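Local coordinates for protein endoglucanase A (Clostridium acetobutylicum, PDB 3IK2) that probably cleaves internal beta-1,4-glucosidic bonds of cellulose and related glucans, as an endoglucanase of glycoside hydrolase family 44, at residues Asn4-Thr9 / Asn457-Ser462; Asn10-Ala15 / Asp416-Thr421; Thr429-Thr434 / Met441-Met446; Thr451-Phe456 / Thr496-Ala501; Ser468-Gly473 / Arg484-Ser489. One frame throughout, in Å; residues are numbered along the deposited sequence.

Interaction 1 of 5, residues Asn4-Thr9 / Asn457-Ser462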
# COMPACT_ATOMS: atom_id res chain seq x y z
N ASN A 4 23.04 -15.73 -14.12
CA ASN A 4 23.26 -16.57 -12.94
C ASN A 4 22.42 -16.09 -11.78
O ASN A 4 22.27 -14.89 -11.56
CB ASN A 4 24.75 -16.58 -12.53
CG ASN A 4 25.66 -17.06 -13.66
OD1 ASN A 4 25.37 -18.05 -14.34
ND2 ASN A 4 26.79 -16.34 -13.88
N VAL A 5 21.85 -17.03 -11.03
CA VAL A 5 21.10 -16.71 -9.82
C VAL A 5 21.64 -17.54 -8.68
O VAL A 5 21.51 -18.77 -8.67
CB VAL A 5 19.61 -17.03 -9.98
CG1 VAL A 5 18.80 -16.65 -8.67
CG2 VAL A 5 19.06 -16.36 -11.25
N ASN A 6 22.21 -16.84 -7.72
CA ASN A 6 22.81 -17.42 -6.53
C ASN A 6 21.91 -17.24 -5.31
O ASN A 6 21.71 -16.11 -4.80
CB ASN A 6 24.19 -16.79 -6.29
CG ASN A 6 25.17 -17.09 -7.43
OD1 ASN A 6 25.13 -18.16 -8.04
ND2 ASN A 6 26.07 -16.15 -7.69
N ILE A 7 21.35 -18.36 -4.85
CA ILE A 7 20.48 -18.38 -3.67
C ILE A 7 21.24 -18.96 -2.47
O ILE A 7 21.94 -19.96 -2.58
CB ILE A 7 19.12 -19.13 -3.97
CG1 ILE A 7 18.38 -18.44 -5.12
CG2 ILE A 7 18.22 -19.20 -2.75
CD1 ILE A 7 17.36 -19.31 -5.84
N ASP A 8 21.11 -18.31 -1.32
CA ASP A 8 21.61 -18.88 -0.07
C ASP A 8 20.50 -18.84 0.98
O ASP A 8 20.17 -17.78 1.48
CB ASP A 8 22.83 -18.09 0.43
CG ASP A 8 23.47 -18.71 1.68
OD1 ASP A 8 24.62 -18.33 1.99
OD2 ASP A 8 22.83 -19.57 2.35
N THR A 9 19.94 -20.00 1.32
CA THR A 9 18.79 -20.04 2.26
C THR A 9 19.18 -19.75 3.72
O THR A 9 18.30 -19.68 4.58
CB THR A 9 17.99 -21.36 2.17
OG1 THR A 9 18.82 -22.46 2.58
CG2 THR A 9 17.47 -21.61 0.75
N ASN A 457 20.65 -19.82 -14.79
CA ASN A 457 21.46 -20.84 -14.15
C ASN A 457 21.40 -20.62 -12.65
O ASN A 457 21.89 -19.62 -12.15
CB ASN A 457 22.90 -20.74 -14.70
CG ASN A 457 22.93 -20.66 -16.22
OD1 ASN A 457 22.30 -21.47 -16.91
ND2 ASN A 457 23.64 -19.65 -16.76
N PHE A 458 20.75 -21.54 -11.93
CA PHE A 458 20.47 -21.38 -10.53
C PHE A 458 21.46 -22.13 -9.70
O PHE A 458 21.69 -23.32 -9.92
CB PHE A 458 19.06 -21.88 -10.15
CG PHE A 458 17.92 -21.06 -10.74
CD1 PHE A 458 17.37 -20.00 -10.03
CD2 PHE A 458 17.40 -21.38 -12.01
CE1 PHE A 458 16.32 -19.24 -10.58
CE2 PHE A 458 16.36 -20.64 -12.57
CZ PHE A 458 15.82 -19.55 -11.85
N ASN A 459 21.97 -21.45 -8.67
CA ASN A 459 22.85 -22.08 -7.70
C ASN A 459 22.27 -21.88 -6.32
O ASN A 459 22.38 -20.79 -5.75
CB ASN A 459 24.25 -21.46 -7.77
CG ASN A 459 24.75 -21.32 -9.19
OD1 ASN A 459 25.25 -22.30 -9.77
ND2 ASN A 459 24.58 -20.11 -9.78
N VAL A 460 21.68 -22.94 -5.77
CA VAL A 460 21.08 -22.87 -4.45
C VAL A 460 22.07 -23.39 -3.40
O VAL A 460 22.39 -24.58 -3.35
CB VAL A 460 19.75 -23.63 -4.40
CG1 VAL A 460 19.12 -23.49 -3.05
CG2 VAL A 460 18.81 -23.13 -5.49
N SER A 461 22.56 -22.48 -2.57
CA SER A 461 23.34 -22.86 -1.40
C SER A 461 22.40 -23.09 -0.20
O SER A 461 21.78 -22.16 0.29
CB SER A 461 24.41 -21.79 -1.10
OG SER A 461 25.11 -22.10 0.09
N SER A 462 22.30 -24.33 0.23
CA SER A 462 21.35 -24.74 1.28
C SER A 462 21.76 -26.10 1.86
O SER A 462 22.40 -26.90 1.17
CB SER A 462 19.93 -24.84 0.71
OG SER A 462 19.01 -25.15 1.74
O HOH W 1 24.09 -22.19 3.32
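Val-5 lies alongside Phe-458 on the buried face of two parallel strands, its CB 3.7 Å from Phe-458 CD1 in an oblique approach to the ring. Ile-7 reaches the edge of the same ring with CD1 and also meets Val-460, CD1 to CG2 at 4.1 Å. Phe-458 CG stands anti to its own carbonyl carbon (chi1 -67°), which drops the ring into the core, where strand 440-447 covers it with Val-445. Between the backbones five hydrogen bonds run in parallel register; Val-5 and Ile-7 each give their N-H and C=O to 457-462, the shortest from Ser-461 N to Ile-7 O at 2.6 Å. The other face is polar. Asn-6 and Asn-459 point the same way with their amide planes 48° apart, and Asn-459 ND2 makes a short but bent, weak bond to Asn-6 OD1 (2.7 Å). A longer weak bond, 3.4 Å from Asn-457 ND2 to Asn-4 OD1, joins two amides that meet at a slant nearer the start of the strands. Asp-8 OD2 accepts from Asn-10 N and from a water that also lies near Ser-461 OG. Where the strands end, the hydroxyls of Thr-9 and Ser-462 are hydrogen-bonded, OG1 to OG at 2.8 Å. The main chain thus supplies most of the strong bonds that join the N-terminal strand to strand 454-461, while apolar contacts bury one face and weak amide bonds edge the polar one.

Interaction 2 of 5, residues Asn10-Ala15 / Asp416-Thr421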
# COMPACT_ATOMS: atom_id res chain seq x y z
N ASN A 10 20.48 -19.57 3.95
CA ASN A 10 21.02 -19.30 5.28
C ASN A 10 21.68 -17.93 5.36
O ASN A 10 22.34 -17.61 6.34
CB ASN A 10 22.04 -20.39 5.69
CG ASN A 10 22.30 -20.46 7.22
OD1 ASN A 10 23.46 -20.51 7.67
ND2 ASN A 10 21.23 -20.48 8.01
N ALA A 11 21.49 -17.12 4.31
CA ALA A 11 21.95 -15.74 4.30
C ALA A 11 20.84 -14.72 3.97
O ALA A 11 19.87 -15.03 3.21
CB ALA A 11 23.11 -15.56 3.33
N GLU A 12 21.03 -13.52 4.53
CA GLU A 12 20.21 -12.32 4.31
C GLU A 12 18.73 -12.60 4.49
O GLU A 12 17.89 -12.14 3.69
CB GLU A 12 20.49 -11.70 2.95
CG GLU A 12 21.97 -11.50 2.63
CD GLU A 12 22.20 -11.09 1.17
OE1 GLU A 12 21.33 -10.43 0.56
OE2 GLU A 12 23.28 -11.42 0.63
N LYS A 13 18.42 -13.35 5.55
CA LYS A 13 17.07 -13.78 5.85
C LYS A 13 16.26 -12.59 6.33
O LYS A 13 16.75 -11.76 7.11
CB LYS A 13 17.06 -14.87 6.93
CG LYS A 13 17.63 -16.20 6.47
CD LYS A 13 17.38 -17.26 7.51
CE LYS A 13 18.58 -18.18 7.59
NZ LYS A 13 18.26 -19.62 7.86
N GLN A 14 15.03 -12.49 5.86
CA GLN A 14 14.18 -11.38 6.21
C GLN A 14 12.74 -11.88 6.29
O GLN A 14 12.24 -12.45 5.33
CB GLN A 14 14.34 -10.29 5.14
CG GLN A 14 13.41 -9.08 5.25
CD GLN A 14 13.86 -8.07 6.28
OE1 GLN A 14 13.06 -7.31 6.78
NE2 GLN A 14 15.15 -8.08 6.60
N ALA A 15 12.10 -11.70 7.45
CA ALA A 15 10.68 -11.96 7.58
C ALA A 15 9.88 -11.14 6.53
O ALA A 15 10.02 -9.94 6.45
CB ALA A 15 10.21 -11.64 8.97
N ASP A 416 12.10 -14.21 3.27
CA ASP A 416 12.92 -13.89 2.11
C ASP A 416 14.36 -14.31 2.40
O ASP A 416 14.84 -14.15 3.51
CB ASP A 416 12.86 -12.39 1.80
CG ASP A 416 13.82 -11.97 0.70
OD1 ASP A 416 14.86 -11.37 1.03
OD2 ASP A 416 13.55 -12.26 -0.49
N VAL A 417 15.04 -14.85 1.39
CA VAL A 417 16.43 -15.25 1.53
C VAL A 417 17.24 -14.69 0.38
O VAL A 417 16.68 -14.27 -0.63
CB VAL A 417 16.63 -16.81 1.66
CG1 VAL A 417 15.80 -17.40 2.86
CG2 VAL A 417 16.29 -17.53 0.37
N LYS A 418 18.55 -14.65 0.56
CA LYS A 418 19.50 -14.23 -0.46
C LYS A 418 19.22 -14.85 -1.82
O LYS A 418 19.22 -16.06 -1.97
CB LYS A 418 20.92 -14.58 -0.03
CG LYS A 418 21.95 -14.27 -1.11
CD LYS A 418 23.34 -14.46 -0.55
CE LYS A 418 24.38 -14.59 -1.67
NZ LYS A 418 25.77 -14.66 -1.10
N CYS A 419 19.00 -13.99 -2.82
CA CYS A 419 18.68 -14.41 -4.16
C CYS A 419 19.20 -13.32 -5.08
O CYS A 419 18.48 -12.37 -5.40
CB CYS A 419 17.18 -14.59 -4.33
SG CYS A 419 16.74 -15.43 -5.85
N ASP A 420 20.46 -13.47 -5.49
CA ASP A 420 21.14 -12.45 -6.29
C ASP A 420 21.21 -12.88 -7.73
O ASP A 420 21.78 -13.93 -8.06
CB ASP A 420 22.57 -12.20 -5.78
CG ASP A 420 22.60 -11.66 -4.35
OD1 ASP A 420 21.68 -10.90 -3.97
OD2 ASP A 420 23.56 -11.97 -3.62
N THR A 421 20.63 -12.04 -8.60
CA THR A 421 20.74 -12.22 -10.02
C THR A 421 21.93 -11.42 -10.55
O THR A 421 22.26 -10.36 -10.01
CB THR A 421 19.41 -11.82 -10.73
OG1 THR A 421 19.46 -12.19 -12.10
CG2 THR A 421 19.13 -10.34 -10.61
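The carboxylate of Glu-12 is the flat group that does most of the touching: its OE2 lies against the aliphatic chain of Lys-418, 3.3 Å from CD and 3.6 Å from CG, where the two side chains pass at a slant. Beyond this, OE2 is 4.4 Å from Lys-418 NZ, too far for a salt bridge, and 4.3 Å from Asp-420 OD2, a like charge. Asp-416 CB sits beside Gln-14 O. Lys-418 is extended from CB to NZ with CG anti to the backbone N (chi1 175°), and this straight run also brings its CD to within 4.0 Å of Ala-11 CB. Backbone bonds fasten the two segments. Gln-14 and Asp-416 form an antiparallel hydrogen-bonded pair, Asp-416 N to Gln-14 O at 2.7 Å and Gln-14 N to Asp-416 O at 2.9 Å. Farther along, Lys-418 N donates to Ala-11 O, with the donor tilted 31° from the carbonyl plane. Between these points Glu-12 takes a left-handed backbone conformation, in a short loop that interrupts strand 2-15. On its other edge strand 415-421 bonds to strand 427-433 through Val-417 and Ala-431. Three main-chain bonds hold the contact, and the charged groups at its surface probably add a modest attraction between Glu-12 and Lys-418, partly offset by Asp-420.

Interaction 3 of 5, residues Thr429-Thr434 / Met441-Met446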
# COMPACT_ATOMS: atom_id res chain seq x y z
N THR A 429 14.61 -11.48 -9.40
CA THR A 429 14.57 -12.81 -8.74
C THR A 429 14.40 -12.65 -7.23
O THR A 429 15.13 -11.88 -6.60
CB THR A 429 15.85 -13.67 -8.99
OG1 THR A 429 17.01 -12.99 -8.48
CG2 THR A 429 16.02 -14.02 -10.51
N TYR A 430 13.42 -13.36 -6.68
CA TYR A 430 13.15 -13.38 -5.24
C TYR A 430 13.07 -14.84 -4.83
O TYR A 430 12.51 -15.64 -5.55
CB TYR A 430 11.84 -12.59 -4.89
CG TYR A 430 11.89 -11.15 -5.41
CD1 TYR A 430 12.61 -10.17 -4.72
CD2 TYR A 430 11.28 -10.78 -6.62
CE1 TYR A 430 12.71 -8.87 -5.20
CE2 TYR A 430 11.36 -9.48 -7.10
CZ TYR A 430 12.08 -8.54 -6.39
OH TYR A 430 12.18 -7.24 -6.85
N ALA A 431 13.68 -15.18 -3.70
CA ALA A 431 13.55 -16.53 -3.14
C ALA A 431 13.04 -16.44 -1.72
O ALA A 431 13.40 -15.50 -0.98
CB ALA A 431 14.90 -17.27 -3.19
N SER A 432 12.21 -17.40 -1.33
CA SER A 432 11.72 -17.46 0.04
C SER A 432 11.67 -18.88 0.59
O SER A 432 11.51 -19.88 -0.16
CB SER A 432 10.33 -16.82 0.16
OG SER A 432 9.39 -17.57 -0.57
N VAL A 433 11.77 -18.97 1.91
CA VAL A 433 11.58 -20.25 2.58
C VAL A 433 10.32 -20.08 3.45
O VAL A 433 9.85 -18.98 3.64
CB VAL A 433 12.91 -20.69 3.30
CG1 VAL A 433 12.65 -21.51 4.48
CG2 VAL A 433 13.84 -21.45 2.32
N THR A 434 9.74 -21.18 3.92
CA THR A 434 8.54 -21.16 4.74
C THR A 434 8.94 -21.67 6.13
O THR A 434 9.44 -22.80 6.26
CB THR A 434 7.41 -22.01 4.08
OG1 THR A 434 7.16 -21.52 2.74
CG2 THR A 434 6.12 -21.98 4.89
N MET A 441 11.11 -24.49 -1.20
CA MET A 441 11.58 -23.16 -1.50
C MET A 441 10.78 -22.58 -2.67
O MET A 441 10.47 -23.29 -3.62
CB MET A 441 13.08 -23.16 -1.84
CG MET A 441 13.50 -21.82 -2.41
SD MET A 441 15.20 -21.60 -2.79
CE MET A 441 15.68 -23.15 -3.51
N ASP A 442 10.45 -21.29 -2.56
CA ASP A 442 9.63 -20.60 -3.55
C ASP A 442 10.48 -19.54 -4.19
O ASP A 442 11.20 -18.83 -3.49
CB ASP A 442 8.39 -19.97 -2.92
CG ASP A 442 7.35 -21.00 -2.56
OD1 ASP A 442 6.56 -21.41 -3.44
OD2 ASP A 442 7.33 -21.40 -1.39
N ILE A 443 10.43 -19.47 -5.52
CA ILE A 443 11.25 -18.51 -6.25
C ILE A 443 10.36 -17.77 -7.23
O ILE A 443 9.58 -18.39 -7.96
CB ILE A 443 12.43 -19.19 -6.97
CG1 ILE A 443 13.22 -20.09 -6.02
CG2 ILE A 443 13.38 -18.15 -7.55
CD1 ILE A 443 14.13 -21.10 -6.72
N ILE A 444 10.45 -16.45 -7.22
CA ILE A 444 9.85 -15.63 -8.28
C ILE A 444 10.95 -15.20 -9.23
O ILE A 444 11.98 -14.65 -8.81
CB ILE A 444 9.12 -14.36 -7.73
CG1 ILE A 444 8.07 -14.74 -6.70
CG2 ILE A 444 8.47 -13.52 -8.89
CD1 ILE A 444 6.89 -15.53 -7.27
N VAL A 445 10.72 -15.47 -10.52
CA VAL A 445 11.68 -15.12 -11.55
C VAL A 445 10.92 -14.49 -12.71
O VAL A 445 9.95 -15.07 -13.20
CB VAL A 445 12.50 -16.38 -12.02
CG1 VAL A 445 13.52 -15.99 -13.04
CG2 VAL A 445 13.23 -16.99 -10.86
N MET A 446 11.36 -13.30 -13.11
CA MET A 446 10.76 -12.57 -14.23
C MET A 446 11.85 -12.19 -15.24
O MET A 446 12.94 -11.74 -14.87
CB MET A 446 10.08 -11.25 -13.81
CG MET A 446 8.92 -11.29 -12.81
SD MET A 446 8.94 -9.71 -11.87
CE MET A 446 9.41 -10.37 -10.26
O HOH W 2 8.86 -21.45 0.59
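Tyr-430 presents the edge of its ring to Met-446, whose CE methyl lies in the ring plane, 3.8 Å from Tyr-430 CE2. The methionine is bent at its last torsion (chi3 -112°), which swings CE back across to the neighbouring strand. Both residues face helix 361-376 of the catalytic barrel, and Tyr-430 OH is hydrogen-bonded to Asp-369 there. On the opposite face of the hairpin, Thr-429 CG2 rests on both methyls of Val-445, 4.1 Å from CG1. Next to it Ala-431 CB touches Ile-443 CG1 at 4.3 Å and lies near Met-441 SD; these groups pack on Ile-7 of strand 2-15. Four backbone hydrogen bonds join the strands in two antiparallel hydrogen-bonded pairs, Tyr-430 with Ile-444 and Ser-432 with Asp-442. The straightest runs from Asp-442 N to Ser-432 O at 3.0 Å, with the donor in the carbonyl plane. Between them the non-hydrogen-bonded pair Ala-431 and Ile-443 brings the backbones closer, and CA-H groups supplement the bonds, as from Thr-429 CA to Ile-444 O at 3.2 Å. Toward the turn the contact becomes polar. Ser-432 OG sits 3.5 Å from Asp-442 CB and makes a weak bond to Gly-413 N. Asp-442 OD1 is hydrogen-bonded to His-506 of the adjoining strand 503-510, while a water lies between Asp-442 OD2, Ser-432 O and Thr-434 OG1, 2.7 Å from the last. Buried polar ends are therefore paired with neighbouring elements, and the hairpin offers one largely apolar face to the sheet's own core and a mixed face to the barrel.

Interaction 4 of 5, residues Thr451-Phe456 / Thr496-Ala501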
# COMPACT_ATOMS: atom_id res chain seq x y z
N THR A 451 12.24 -8.87 -25.78
CA THR A 451 12.40 -9.70 -26.99
C THR A 451 13.22 -10.99 -26.80
O THR A 451 13.02 -11.97 -27.52
CB THR A 451 13.04 -8.85 -28.14
OG1 THR A 451 14.37 -8.46 -27.77
CG2 THR A 451 12.22 -7.60 -28.41
N ASP A 452 14.14 -10.99 -25.84
CA ASP A 452 15.10 -12.10 -25.68
C ASP A 452 14.73 -13.04 -24.53
O ASP A 452 14.17 -12.63 -23.53
CB ASP A 452 16.50 -11.55 -25.42
CG ASP A 452 17.01 -10.64 -26.54
OD1 ASP A 452 16.46 -10.69 -27.67
OD2 ASP A 452 17.96 -9.87 -26.26
N SER A 453 15.06 -14.31 -24.68
CA SER A 453 14.78 -15.27 -23.62
C SER A 453 16.01 -15.30 -22.71
O SER A 453 17.10 -14.85 -23.09
CB SER A 453 14.44 -16.66 -24.22
OG SER A 453 15.58 -17.16 -24.91
N ILE A 454 15.82 -15.74 -21.48
CA ILE A 454 16.93 -15.86 -20.56
C ILE A 454 17.08 -17.29 -20.08
O ILE A 454 16.12 -17.92 -19.61
CB ILE A 454 16.80 -14.93 -19.29
CG1 ILE A 454 16.69 -13.45 -19.65
CG2 ILE A 454 18.05 -15.10 -18.42
CD1 ILE A 454 16.44 -12.53 -18.41
N ASN A 455 18.30 -17.79 -20.20
CA ASN A 455 18.72 -19.01 -19.54
C ASN A 455 19.18 -18.69 -18.14
O ASN A 455 20.20 -18.04 -17.93
CB ASN A 455 19.85 -19.69 -20.31
CG ASN A 455 19.42 -20.08 -21.72
OD1 ASN A 455 18.42 -20.80 -21.89
ND2 ASN A 455 20.14 -19.56 -22.73
N PHE A 456 18.39 -19.12 -17.17
CA PHE A 456 18.72 -18.85 -15.80
C PHE A 456 19.45 -20.06 -15.29
O PHE A 456 18.94 -21.17 -15.34
CB PHE A 456 17.47 -18.60 -14.95
CG PHE A 456 16.85 -17.25 -15.17
CD1 PHE A 456 17.32 -16.13 -14.47
CD2 PHE A 456 15.76 -17.11 -16.03
CE1 PHE A 456 16.74 -14.89 -14.64
CE2 PHE A 456 15.17 -15.85 -16.21
CZ PHE A 456 15.66 -14.74 -15.52
N THR A 496 18.90 -25.39 -14.31
CA THR A 496 18.74 -24.34 -15.29
C THR A 496 17.25 -24.25 -15.60
O THR A 496 16.52 -25.23 -15.43
CB THR A 496 19.63 -24.62 -16.53
OG1 THR A 496 21.00 -24.67 -16.12
CG2 THR A 496 19.53 -23.51 -17.52
N TYR A 497 16.80 -23.04 -15.97
CA TYR A 497 15.45 -22.83 -16.46
C TYR A 497 15.47 -21.65 -17.43
O TYR A 497 15.87 -20.53 -17.07
CB TYR A 497 14.40 -22.66 -15.34
CG TYR A 497 13.01 -23.10 -15.80
CD1 TYR A 497 12.66 -24.44 -15.82
CD2 TYR A 497 12.05 -22.17 -16.24
CE1 TYR A 497 11.40 -24.87 -16.27
CE2 TYR A 497 10.79 -22.57 -16.70
CZ TYR A 497 10.46 -23.94 -16.72
OH TYR A 497 9.20 -24.38 -17.20
N LYS A 498 15.08 -21.94 -18.68
CA LYS A 498 14.95 -20.98 -19.74
C LYS A 498 13.55 -20.34 -19.75
O LYS A 498 12.54 -21.02 -19.82
CB LYS A 498 15.23 -21.62 -21.10
CG LYS A 498 15.18 -20.65 -22.27
CD LYS A 498 15.58 -21.37 -23.57
CE LYS A 498 15.89 -20.36 -24.69
NZ LYS A 498 16.37 -21.02 -25.96
N ILE A 499 13.52 -19.01 -19.67
CA ILE A 499 12.29 -18.25 -19.59
C ILE A 499 12.16 -17.33 -20.82
O ILE A 499 13.05 -16.51 -21.06
CB ILE A 499 12.27 -17.44 -18.26
CG1 ILE A 499 12.16 -18.43 -17.09
CG2 ILE A 499 11.11 -16.49 -18.19
CD1 ILE A 499 12.29 -17.82 -15.73
N PRO A 500 11.06 -17.46 -21.59
CA PRO A 500 10.94 -16.52 -22.72
C PRO A 500 10.75 -15.07 -22.24
O PRO A 500 10.55 -14.82 -21.05
CB PRO A 500 9.69 -17.03 -23.47
CG PRO A 500 9.48 -18.45 -22.98
CD PRO A 500 9.93 -18.39 -21.52
N ALA A 501 10.87 -14.12 -23.17
CA ALA A 501 10.71 -12.68 -22.92
C ALA A 501 9.37 -12.38 -22.25
O ALA A 501 8.39 -13.05 -22.52
CB ALA A 501 10.80 -11.91 -24.24
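This is an antiparallel strand pairing at one margin of the nine-stranded sheet, where strand 494-499 runs beside strand 454-461. Two hydrogen-bonded pairs, Ile-454 with Ile-499 and Phe-456 with Tyr-497, supply four backbone bonds of similar length, such as Ile-499 N to Ile-454 O at 2.8 Å. The bond from Phe-456 N to Tyr-497 O is less regular, its donor 45° out of the carbonyl plane, and the same oxygen also lies at the edge of the Phe-456 ring. Over one face of that ring sits Ile-454 CG2, 3.6 Å above the centre. The side chain of Ile-499 meets the ring obliquely, its CB at the edge and its CD1 3.5 Å from Phe-456 CE2. On the outer face the extended Lys-498 lies alongside Asn-455, CG to OD1 at 3.3 Å, and its CE reaches Ser-453 OG at 3.2 Å; Asn-455 ND2 is hydrogen-bonded to Asp-2 OD1. Past the strands, Ala-501 CB rests on the backbone of Thr-451 and Asp-452. One apolar and one polar face on an outermost strand pair is consistent with a sheet curled over a core, as in the beta domain that accompanies the barrel in family 44 enzymes.

Interaction 5 of 5, residues Ser468-Gly473 / Arg484-Ser489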
# COMPACT_ATOMS: atom_id res chain seq x y z
N SER A 468 13.17 -31.77 -6.92
CA SER A 468 12.21 -31.48 -7.97
C SER A 468 11.76 -30.03 -7.95
O SER A 468 11.71 -29.40 -6.90
CB SER A 468 11.00 -32.42 -7.89
OG SER A 468 10.30 -32.24 -6.67
N GLY A 469 11.42 -29.51 -9.12
CA GLY A 469 10.90 -28.15 -9.25
C GLY A 469 9.68 -28.12 -10.16
O GLY A 469 9.69 -28.67 -11.26
N GLN A 470 8.62 -27.47 -9.67
CA GLN A 470 7.43 -27.17 -10.49
C GLN A 470 7.34 -25.67 -10.77
O GLN A 470 7.82 -24.85 -9.98
CB GLN A 470 6.17 -27.65 -9.79
CG GLN A 470 6.04 -29.16 -9.71
CD GLN A 470 4.73 -29.59 -9.06
OE1 GLN A 470 3.86 -30.11 -9.73
NE2 GLN A 470 4.58 -29.34 -7.76
N VAL A 471 6.71 -25.32 -11.88
CA VAL A 471 6.77 -23.95 -12.36
C VAL A 471 5.40 -23.48 -12.86
O VAL A 471 4.75 -24.18 -13.62
CB VAL A 471 7.82 -23.79 -13.50
CG1 VAL A 471 7.88 -22.33 -13.97
CG2 VAL A 471 9.22 -24.31 -13.06
N TRP A 472 4.97 -22.29 -12.41
CA TRP A 472 3.72 -21.65 -12.86
C TRP A 472 4.00 -20.23 -13.33
O TRP A 472 4.81 -19.55 -12.76
CB TRP A 472 2.68 -21.59 -11.74
CG TRP A 472 2.12 -22.92 -11.32
CD1 TRP A 472 0.92 -23.48 -11.67
CD2 TRP A 472 2.73 -23.83 -10.41
NE1 TRP A 472 0.76 -24.70 -11.04
CE2 TRP A 472 1.86 -24.94 -10.27
CE3 TRP A 472 3.95 -23.82 -9.71
CZ2 TRP A 472 2.17 -26.02 -9.45
CZ3 TRP A 472 4.26 -24.90 -8.89
CH2 TRP A 472 3.37 -25.99 -8.76
N GLY A 473 3.28 -19.76 -14.34
CA GLY A 473 3.58 -18.43 -14.86
C GLY A 473 2.59 -17.80 -15.80
O GLY A 473 1.66 -18.43 -16.26
N ARG A 484 3.70 -24.59 -16.02
CA ARG A 484 4.68 -24.76 -17.07
C ARG A 484 5.45 -26.07 -16.86
O ARG A 484 5.21 -26.80 -15.92
CB ARG A 484 5.58 -23.52 -17.17
CG ARG A 484 4.83 -22.26 -16.73
CD ARG A 484 5.14 -20.99 -17.51
NE ARG A 484 3.91 -20.23 -17.79
CZ ARG A 484 3.78 -19.35 -18.78
NH1 ARG A 484 4.80 -19.09 -19.60
NH2 ARG A 484 2.62 -18.73 -18.97
N ASP A 485 6.35 -26.36 -17.76
CA ASP A 485 7.14 -27.57 -17.66
C ASP A 485 7.96 -27.62 -16.36
O ASP A 485 8.52 -26.60 -15.91
CB ASP A 485 8.07 -27.64 -18.87
CG ASP A 485 8.37 -29.06 -19.30
OD1 ASP A 485 7.49 -29.96 -19.18
OD2 ASP A 485 9.50 -29.25 -19.78
N ASP A 486 8.03 -28.81 -15.75
CA ASP A 486 8.83 -28.98 -14.54
C ASP A 486 10.27 -28.65 -14.81
O ASP A 486 10.74 -28.76 -15.95
CB ASP A 486 8.76 -30.40 -14.00
CG ASP A 486 7.40 -30.76 -13.47
OD1 ASP A 486 6.46 -29.95 -13.54
OD2 ASP A 486 7.26 -31.89 -12.97
N VAL A 487 10.97 -28.22 -13.76
CA VAL A 487 12.42 -28.17 -13.76
C VAL A 487 12.96 -29.54 -14.22
O VAL A 487 12.59 -30.59 -13.68
CB VAL A 487 12.99 -27.73 -12.40
CG1 VAL A 487 14.51 -27.89 -12.38
CG2 VAL A 487 12.63 -26.27 -12.15
N SER A 488 13.80 -29.48 -15.24
CA SER A 488 14.37 -30.64 -15.92
C SER A 488 14.97 -31.65 -14.98
O SER A 488 14.54 -32.81 -14.90
CB SER A 488 15.46 -30.15 -16.88
OG SER A 488 15.40 -30.85 -18.11
N SER A 489 16.00 -31.21 -14.27
CA SER A 489 16.77 -32.08 -13.40
C SER A 489 17.48 -31.19 -12.42
O SER A 489 17.94 -30.09 -12.79
CB SER A 489 17.80 -32.93 -14.18
OG SER A 489 18.55 -32.16 -15.10
O HOH W 3 11.91 -31.30 -11.21
O HOH W 4 5.48 -27.55 -13.41
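Arg-484 N donates to Val-471 O at 2.7 Å, and Val-487 N to Gly-469 O at 2.8 Å, the two backbone hydrogen bonds of the contact. The second is bent, with its donor 41° out of the carbonyl plane, consistent with 484-489 leaving strand geometry after Arg-484. Two waters bridge the segments. One accepts from Gly-469 N and donates to Val-487 O, 2.7 Å away; the other accepts from Val-471 N and lies close to both Arg-484 O and Asp-486 OD1. Of the charged side chains Arg-484 has the widest contact. Its chain bends at chi2 and chi3 to run along Gly-473, and NH2 makes a weak bond to Gly-473 O at 2.9 Å. The stronger tie of this guanidinium is a salt bridge from NH1 to Asp-475, farther along strand 468-475. Gln-470 and Asp-486 point the same way with their amide and carboxylate planes nearly perpendicular, CG to OD1 at 3.9 Å, and Gln-470 OE1 is held by Lys-483. Apolar contact centres on Val-471, which crosses Val-487 at about a right angle, CG2 to CG2 at 4.0 Å, and sets CG1 against Arg-484 CG at 4.1 Å. Gly-469 has no side chain, and Val-487 CG2 fits over its CA at 3.9 Å. Tyr-497 of strand 494-499 packs on both valines. Strands 468-475 and 481-484 form a beta hairpin at one margin of the sheet, and here its second arm peels away into the loop that leads to strand 494-499.

All five contacts belong to one mixed nine-stranded sheet. Interactions 1 and 2, with centres about 10 Å apart, share the N-terminal strand 2-15, which runs between strands 454-461 and 415-421. Interaction 3, its centre about 9 Å from that of interaction 2, extends the sheet through the next hairpin; interaction 4 lies at one margin and interaction 5 at the other. Those margins nevertheless approach, with Tyr-497 bonded to Asp-485, so the sheet curls round a common core. Interactions 2 and 3 are nested inside the loop closed by interaction 1, and 5 inside that of 4, while the segments of 1 and 4 alternate along the chain. The chain's beginning thus completes a domain built otherwise from its C-terminal part.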